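Local coordinates for uncharacterized conserved protein (Staphylococcus epidermidis, PDB 3FRM) that is of unknown function but carries a GNAT acetyltransferase domain, consistent with transferring an acyl group from a coenzyme A thioester, at residues V119-V124 with S206-Y211; N130-V135 with I164-A169. All blocks are in the same frame, centred on the assembly; numbering follows the deposited sequence.

Interaction 1 (V119-V124 with S206-Y211); sequences VDIQLV and SEIQAY. With SO4 (sulfate ion), chain H.
Strand 120-123 runs over helix 206-211 at 46°, the two axes 9.7 Å apart at their closest, and brings Ile121 against Ile208 and Tyr211. The CA atoms pair Val119 with Glu207 and Ile121 with Ile208. Val119 and Ile121 both turn their CB toward the helix, while Gln122 points the other way and bonds through NE2 to Asp120 OD2 within the strand. Ile121 carries the contact. With CG1 on the backbone N side and CG2 anti to that N (chi1 -51°), its two branches reach different parts of the helix. CG2 lies over one face of the Tyr211 ring, 3.9 Å from the centroid and 15° off the normal, a CH-pi contact displaced toward the CD1 and CE1 rim. CD1 reaches the helix backbone, 3.7 Å from Glu207 O and 3.9 Å from Ile208 CA, and also touches Tyr211 CB. Farther along the strand, Leu123 comes across the end of the phenol at about a right angle, its CD1 3.6 Å from Tyr211 OH. At the other end Val119 CG2 meets only the aliphatic part of Glu207, 4.2 Å from CG; the buried carboxylate turns elsewhere, bonded to Ser114 OG and Arg115 N. The link between strand and helix is thus apolar, with Tyr211 also resting on Leu167 of the adjoining strand. At the helix start Ser206 N bonds to sulfate O3 (3.2 Å), an ion probably from the crystallisation liquor and also held by Gly203 N and Arg237 NH1. Such packing joins what topology suggests is the first GNAT strand to the helix after a Q/R-x-x-G-x-G/A loop, and the sulfate's place is consistent with a coenzyme A pyrophosphate site, as in relatives.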
loop_
_atom_site.group_PDB
_atom_site.type_symbol
_atom_site.label_atom_id
_atom_site.label_comp_id
_atom_site.label_asym_id
_atom_site.label_seq_id
_atom_site.Cartn_x
_atom_site.Cartn_y
_atom_site.Cartn_z
ATOM N N VAL A 119 -0.230 18.782 -20.467
ATOM C CA VAL A 119 -1.372 18.257 -19.759
ATOM C C VAL A 119 -2.206 19.472 -19.416
ATOM O O VAL A 119 -1.762 20.386 -18.722
ATOM C CB VAL A 119 -0.965 17.562 -18.414
ATOM C CG1 VAL A 119 -2.188 17.147 -17.665
ATOM C CG2 VAL A 119 -0.050 16.366 -18.637
ATOM N N ASP A 120 -3.427 19.499 -19.887
ATOM C CA ASP A 120 -4.191 20.679 -19.682
ATOM C C ASP A 120 -5.092 20.391 -18.489
ATOM O O ASP A 120 -5.773 19.375 -18.469
ATOM C CB ASP A 120 -4.916 21.013 -20.989
ATOM C CG ASP A 120 -6.101 21.950 -20.801
ATOM O OD1 ASP A 120 -5.932 23.004 -20.129
ATOM O OD2 ASP A 120 -7.197 21.639 -21.373
ATOM N N ILE A 121 -5.048 21.279 -17.487
ATOM C CA ILE A 121 -5.710 21.083 -16.177
ATOM C C ILE A 121 -6.737 22.168 -15.933
ATOM O O ILE A 121 -6.399 23.347 -15.922
ATOM C CB ILE A 121 -4.710 21.096 -14.989
ATOM C CG1 ILE A 121 -3.537 20.135 -15.243
ATOM C CG2 ILE A 121 -5.434 20.758 -13.659
ATOM C CD1 ILE A 121 -2.499 19.974 -14.057
ATOM N N GLN A 122 -7.978 21.758 -15.703
ATOM C CA GLN A 122 -9.099 22.688 -15.651
ATOM C C GLN A 122 -9.835 22.531 -14.337
ATOM O O GLN A 122 -9.964 21.411 -13.831
ATOM C CB GLN A 122 -10.065 22.458 -16.843
ATOM C CG GLN A 122 -9.447 22.682 -18.235
ATOM C CD GLN A 122 -10.398 22.349 -19.454
ATOM O OE1 GLN A 122 -11.627 22.174 -19.334
ATOM N NE2 GLN A 122 -9.800 22.238 -20.615
ATOM N N LEU A 123 -10.319 23.641 -13.783
ATOM C CA LEU A 123 -11.347 23.605 -12.723
ATOM C C LEU A 123 -12.604 23.026 -13.301
ATOM O O LEU A 123 -12.961 23.351 -14.427
ATOM C CB LEU A 123 -11.649 25.010 -12.195
ATOM C CG LEU A 123 -10.895 25.391 -10.913
ATOM C CD1 LEU A 123 -9.421 25.768 -11.216
ATOM C CD2 LEU A 123 -11.628 26.538 -10.203
ATOM N N VAL A 124 -13.302 22.174 -12.571
ATOM C CA VAL A 124 -14.501 21.590 -13.179
ATOM C C VAL A 124 -15.710 22.514 -13.077
ATOM O O VAL A 124 -15.905 23.190 -12.089
ATOM C CB VAL A 124 -14.813 20.145 -12.699
ATOM C CG1 VAL A 124 -13.527 19.361 -12.558
ATOM C CG2 VAL A 124 -15.588 20.143 -11.404
ATOM N N SER A 206 2.092 13.721 -11.526
ATOM C CA SER A 206 2.892 14.758 -10.897
ATOM C C SER A 206 2.535 16.189 -11.422
ATOM O O SER A 206 2.633 17.145 -10.672
ATOM C CB SER A 206 4.363 14.425 -10.944
ATOM O OG SER A 206 4.823 14.777 -12.213
ATOM N N GLU A 207 2.011 16.315 -12.654
ATOM C CA GLU A 207 1.487 17.607 -13.087
ATOM C C GLU A 207 0.336 18.056 -12.203
ATOM O O GLU A 207 0.327 19.185 -11.727
ATOM C CB GLU A 207 1.143 17.667 -14.583
ATOM C CG GLU A 207 2.380 17.833 -15.532
ATOM C CD GLU A 207 3.288 19.057 -15.261
ATOM O OE1 GLU A 207 4.489 19.019 -15.640
ATOM O OE2 GLU A 207 2.814 20.063 -14.676
ATOM N N ILE A 208 -0.596 17.143 -11.930
ATOM C CA ILE A 208 -1.761 17.455 -11.139
ATOM C C ILE A 208 -1.340 17.865 -9.751
ATOM O O ILE A 208 -1.925 18.759 -9.128
ATOM C CB ILE A 208 -2.750 16.266 -11.083
ATOM C CG1 ILE A 208 -3.501 16.158 -12.403
ATOM C CG2 ILE A 208 -3.704 16.387 -9.899
ATOM C CD1 ILE A 208 -4.010 14.702 -12.734
ATOM N N GLN A 209 -0.292 17.231 -9.266
ATOM C CA GLN A 209 0.125 17.478 -7.930
ATOM C C GLN A 209 0.743 18.873 -7.820
ATOM O O GLN A 209 0.408 19.622 -6.915
ATOM C CB GLN A 209 1.118 16.419 -7.550
ATOM C CG GLN A 209 1.200 16.237 -6.099
ATOM C CD GLN A 209 0.075 15.407 -5.616
ATOM O OE1 GLN A 209 -0.273 14.434 -6.246
ATOM N NE2 GLN A 209 -0.498 15.772 -4.484
ATOM N N ALA A 210 1.647 19.211 -8.740
ATOM C CA ALA A 210 2.265 20.515 -8.744
ATOM C C ALA A 210 1.261 21.648 -8.892
ATOM O O ALA A 210 1.460 22.726 -8.342
ATOM C CB ALA A 210 3.324 20.614 -9.857
ATOM N N TYR A 211 0.206 21.410 -9.654
ATOM C CA TYR A 211 -0.866 22.373 -9.796
ATOM C C TYR A 211 -1.469 22.674 -8.417
ATOM O O TYR A 211 -1.521 23.830 -7.984
ATOM C CB TYR A 211 -1.939 21.779 -10.708
ATOM C CG TYR A 211 -3.015 22.746 -11.067
ATOM C CD1 TYR A 211 -3.018 23.379 -12.323
ATOM C CD2 TYR A 211 -4.052 23.033 -10.169
ATOM C CE1 TYR A 211 -4.001 24.298 -12.668
ATOM C CE2 TYR A 211 -5.056 23.957 -10.511
ATOM C CZ TYR A 211 -5.002 24.588 -11.763
ATOM O OH TYR A 211 -5.975 25.482 -12.117
HETATM S S SO4 H . 3.309 10.165 -12.283
HETATM O O1 SO4 H . 4.086 11.179 -11.572
HETATM O O2 SO4 H . 3.117 9.096 -11.316
HETATM O O3 SO4 H . 2.064 10.789 -12.709
HETATM O O4 SO4 H . 4.059 9.619 -13.414
#

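Interaction 2 (N130-V135 with I164-A169); sequences NDYLHV and IERLVA. With NA (sodium ion), chain G.
Helix 130-135 probably corresponds to the first helical part of a GNAT fold, and here Tyr132 lays it on Arg166 and Val168 of strand 165-169. The axes pass 8.4 Å apart at 76°, nearly perpendicular. Tyr132 CB sits 3.5 Å from Val168 CG2, and that methyl also lies near the plane of the ring at its edge. With CG anti to the backbone N (chi1 167°), the ring slants across the strand toward Arg166. Leu167 O meets the ring edge in plane, 4.0 Å from CD1, whereas the aliphatic stem of Arg166 crosses one face: its CB is 3.8 Å from CE1, and its CD stands 3.9 Å above the ring plane, offset toward the rim. The guanidinium is turned 87° to the ring and presents its edge to the phenol oxygen, with NE 3.9 Å from Tyr132 OH, too far for a hydrogen bond. Tyr132 OH is instead hydrogen-bonded to Asp180 OD2; the buried Arg166 NE has no hydrogen-bond partner in the model, Asp180 OD1 being only a long, weak ion-pair neighbour. Arg166 NH1 bonds to Asp162 OD1, which also binds the sodium ion, so the arginine acts as a second-shell support for that site. Ile164 O binds the metal directly at 2.8 Å, as do Tyr159 O and Asn160 O. At the far end Asp131 rests its CB on Val168 CG1, and its OD1 is bonded to Tyr170 OH. Helix over sheet, with an arginine stem over one face of a tyrosine and a valine methyl at its CB and ring edge, is consistent with the first GNAT helix packed against one face of the central sheet, beside a sodium-bound turn that leads into the strand.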
loop_
_atom_site.group_PDB
_atom_site.type_symbol
_atom_site.label_atom_id
_atom_site.label_comp_id
_atom_site.label_asym_id
_atom_site.label_seq_id
_atom_site.Cartn_x
_atom_site.Cartn_y
_atom_site.Cartn_z
ATOM N N ASN A 130 -18.867 16.233 -16.757
ATOM C CA ASN A 130 -19.027 14.877 -17.284
ATOM C C ASN A 130 -17.670 14.213 -17.590
ATOM O O ASN A 130 -17.554 12.978 -17.496
ATOM C CB ASN A 130 -19.928 14.823 -18.521
ATOM C CG ASN A 130 -21.434 14.797 -18.179
ATOM O OD1 ASN A 130 -22.168 15.655 -18.643
ATOM N ND2 ASN A 130 -21.891 13.826 -17.364
ATOM N N ASP A 131 -16.659 15.006 -17.962
ATOM C CA ASP A 131 -15.335 14.477 -18.136
ATOM C C ASP A 131 -14.774 14.051 -16.797
ATOM O O ASP A 131 -14.019 13.099 -16.722
ATOM C CB ASP A 131 -14.374 15.530 -18.736
ATOM C CG ASP A 131 -14.669 15.831 -20.193
ATOM O OD1 ASP A 131 -14.328 16.962 -20.605
ATOM O OD2 ASP A 131 -15.231 14.967 -20.918
ATOM N N TYR A 132 -15.092 14.786 -15.741
ATOM C CA TYR A 132 -14.617 14.425 -14.430
ATOM C C TYR A 132 -15.230 13.047 -14.079
ATOM O O TYR A 132 -14.529 12.095 -13.734
ATOM C CB TYR A 132 -14.984 15.529 -13.423
ATOM C CG TYR A 132 -14.811 15.143 -11.986
ATOM C CD1 TYR A 132 -13.678 15.520 -11.293
ATOM C CD2 TYR A 132 -15.813 14.413 -11.292
ATOM C CE1 TYR A 132 -13.491 15.186 -9.964
ATOM C CE2 TYR A 132 -15.640 14.044 -9.894
ATOM C CZ TYR A 132 -14.440 14.447 -9.260
ATOM O OH TYR A 132 -14.153 14.136 -7.932
ATOM N N LEU A 133 -16.533 12.930 -14.240
ATOM C CA LEU A 133 -17.220 11.680 -13.865
ATOM C C LEU A 133 -16.794 10.514 -14.723
ATOM O O LEU A 133 -16.704 9.375 -14.259
ATOM C CB LEU A 133 -18.707 11.857 -13.942
ATOM C CG LEU A 133 -19.203 12.852 -12.912
ATOM C CD1 LEU A 133 -20.690 13.079 -13.238
ATOM C CD2 LEU A 133 -18.968 12.302 -11.483
ATOM N N HIS A 134 -16.466 10.826 -15.959
ATOM C CA HIS A 134 -15.932 9.840 -16.846
ATOM C C HIS A 134 -14.676 9.167 -16.306
ATOM O O HIS A 134 -14.530 7.950 -16.410
ATOM C CB HIS A 134 -15.637 10.469 -18.198
ATOM C CG HIS A 134 -15.035 9.509 -19.160
ATOM N ND1 HIS A 134 -13.680 9.480 -19.429
ATOM C CD2 HIS A 134 -15.589 8.495 -19.865
ATOM C CE1 HIS A 134 -13.430 8.505 -20.283
ATOM N NE2 HIS A 134 -14.573 7.894 -20.566
ATOM N N VAL A 135 -13.767 9.945 -15.732
ATOM C CA VAL A 135 -12.560 9.364 -15.181
ATOM C C VAL A 135 -12.930 8.588 -13.915
ATOM O O VAL A 135 -12.470 7.458 -13.657
ATOM C CB VAL A 135 -11.529 10.455 -14.832
ATOM C CG1 VAL A 135 -10.314 9.826 -14.076
ATOM C CG2 VAL A 135 -11.119 11.240 -16.087
ATOM N N ILE A 164 -15.787 22.266 -1.784
ATOM C CA ILE A 164 -14.851 21.399 -2.506
ATOM C C ILE A 164 -14.653 21.834 -3.960
ATOM O O ILE A 164 -15.623 22.071 -4.672
ATOM C CB ILE A 164 -15.353 19.916 -2.447
ATOM C CG1 ILE A 164 -15.569 19.500 -0.992
ATOM C CG2 ILE A 164 -14.409 18.965 -3.198
ATOM C CD1 ILE A 164 -15.840 18.006 -0.757
ATOM N N GLU A 165 -13.387 21.994 -4.367
ATOM C CA GLU A 165 -13.033 22.267 -5.770
ATOM C C GLU A 165 -12.503 20.993 -6.441
ATOM O O GLU A 165 -11.980 20.111 -5.761
ATOM C CB GLU A 165 -12.015 23.399 -5.897
ATOM C CG GLU A 165 -12.578 24.789 -6.341
ATOM C CD GLU A 165 -13.973 24.757 -6.991
ATOM O OE1 GLU A 165 -14.929 25.188 -6.293
ATOM O OE2 GLU A 165 -14.126 24.312 -8.170
ATOM N N ARG A 166 -12.670 20.888 -7.767
ATOM C CA ARG A 166 -12.258 19.697 -8.481
ATOM C C ARG A 166 -11.452 19.971 -9.742
ATOM O O ARG A 166 -11.658 20.983 -10.430
ATOM C CB ARG A 166 -13.468 18.837 -8.792
ATOM C CG ARG A 166 -14.203 18.382 -7.564
ATOM C CD ARG A 166 -15.615 18.020 -7.926
ATOM N NE ARG A 166 -16.248 17.245 -6.879
ATOM C CZ ARG A 166 -17.026 17.750 -5.941
ATOM N NH1 ARG A 166 -17.301 19.053 -5.917
ATOM N NH2 ARG A 166 -17.495 16.934 -5.004
ATOM N N LEU A 167 -10.504 19.075 -10.032
ATOM C CA LEU A 167 -9.710 19.175 -11.253
ATOM C C LEU A 167 -9.852 18.007 -12.250
ATOM O O LEU A 167 -10.002 16.890 -11.841
ATOM C CB LEU A 167 -8.259 19.373 -10.862
ATOM C CG LEU A 167 -8.078 20.668 -10.069
ATOM C CD1 LEU A 167 -6.679 20.746 -9.444
ATOM C CD2 LEU A 167 -8.379 21.906 -10.908
ATOM N N VAL A 168 -9.810 18.283 -13.550
ATOM C CA VAL A 168 -9.727 17.250 -14.574
ATOM C C VAL A 168 -8.526 17.605 -15.398
ATOM O O VAL A 168 -8.395 18.760 -15.839
ATOM C CB VAL A 168 -10.951 17.264 -15.554
ATOM C CG1 VAL A 168 -10.823 16.185 -16.647
ATOM C CG2 VAL A 168 -12.226 17.061 -14.822
ATOM N N ALA A 169 -7.646 16.621 -15.598
ATOM C CA ALA A 169 -6.523 16.771 -16.512
ATOM C C ALA A 169 -6.863 16.133 -17.852
ATOM O O ALA A 169 -7.555 15.060 -17.900
ATOM C CB ALA A 169 -5.289 16.142 -15.948
HETATM NA NA NA G . -17.953 23.427 -5.516
#

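Interactions 1 and 2 meet at neighbouring antiparallel strands of one sheet, where Val124 N and Gln122 N pair with Arg166 O and Val168 O. Strand 120-123, the sheet's outermost member on this side, leads directly into helix 129-136. Alternate residues of strand 165-171 serve different helices: Leu167 and Ala169 face helix 204-216 of interaction 1, Arg166 and Val168 the helix of interaction 2, so the two helices pack on opposite faces. Interaction 1 is partly buried and apolar between its segments, with an anion at the helix start. Interaction 2 is buried, its arginine hydrogen-bonded to a sodium ligand and its tyrosine to Asp180.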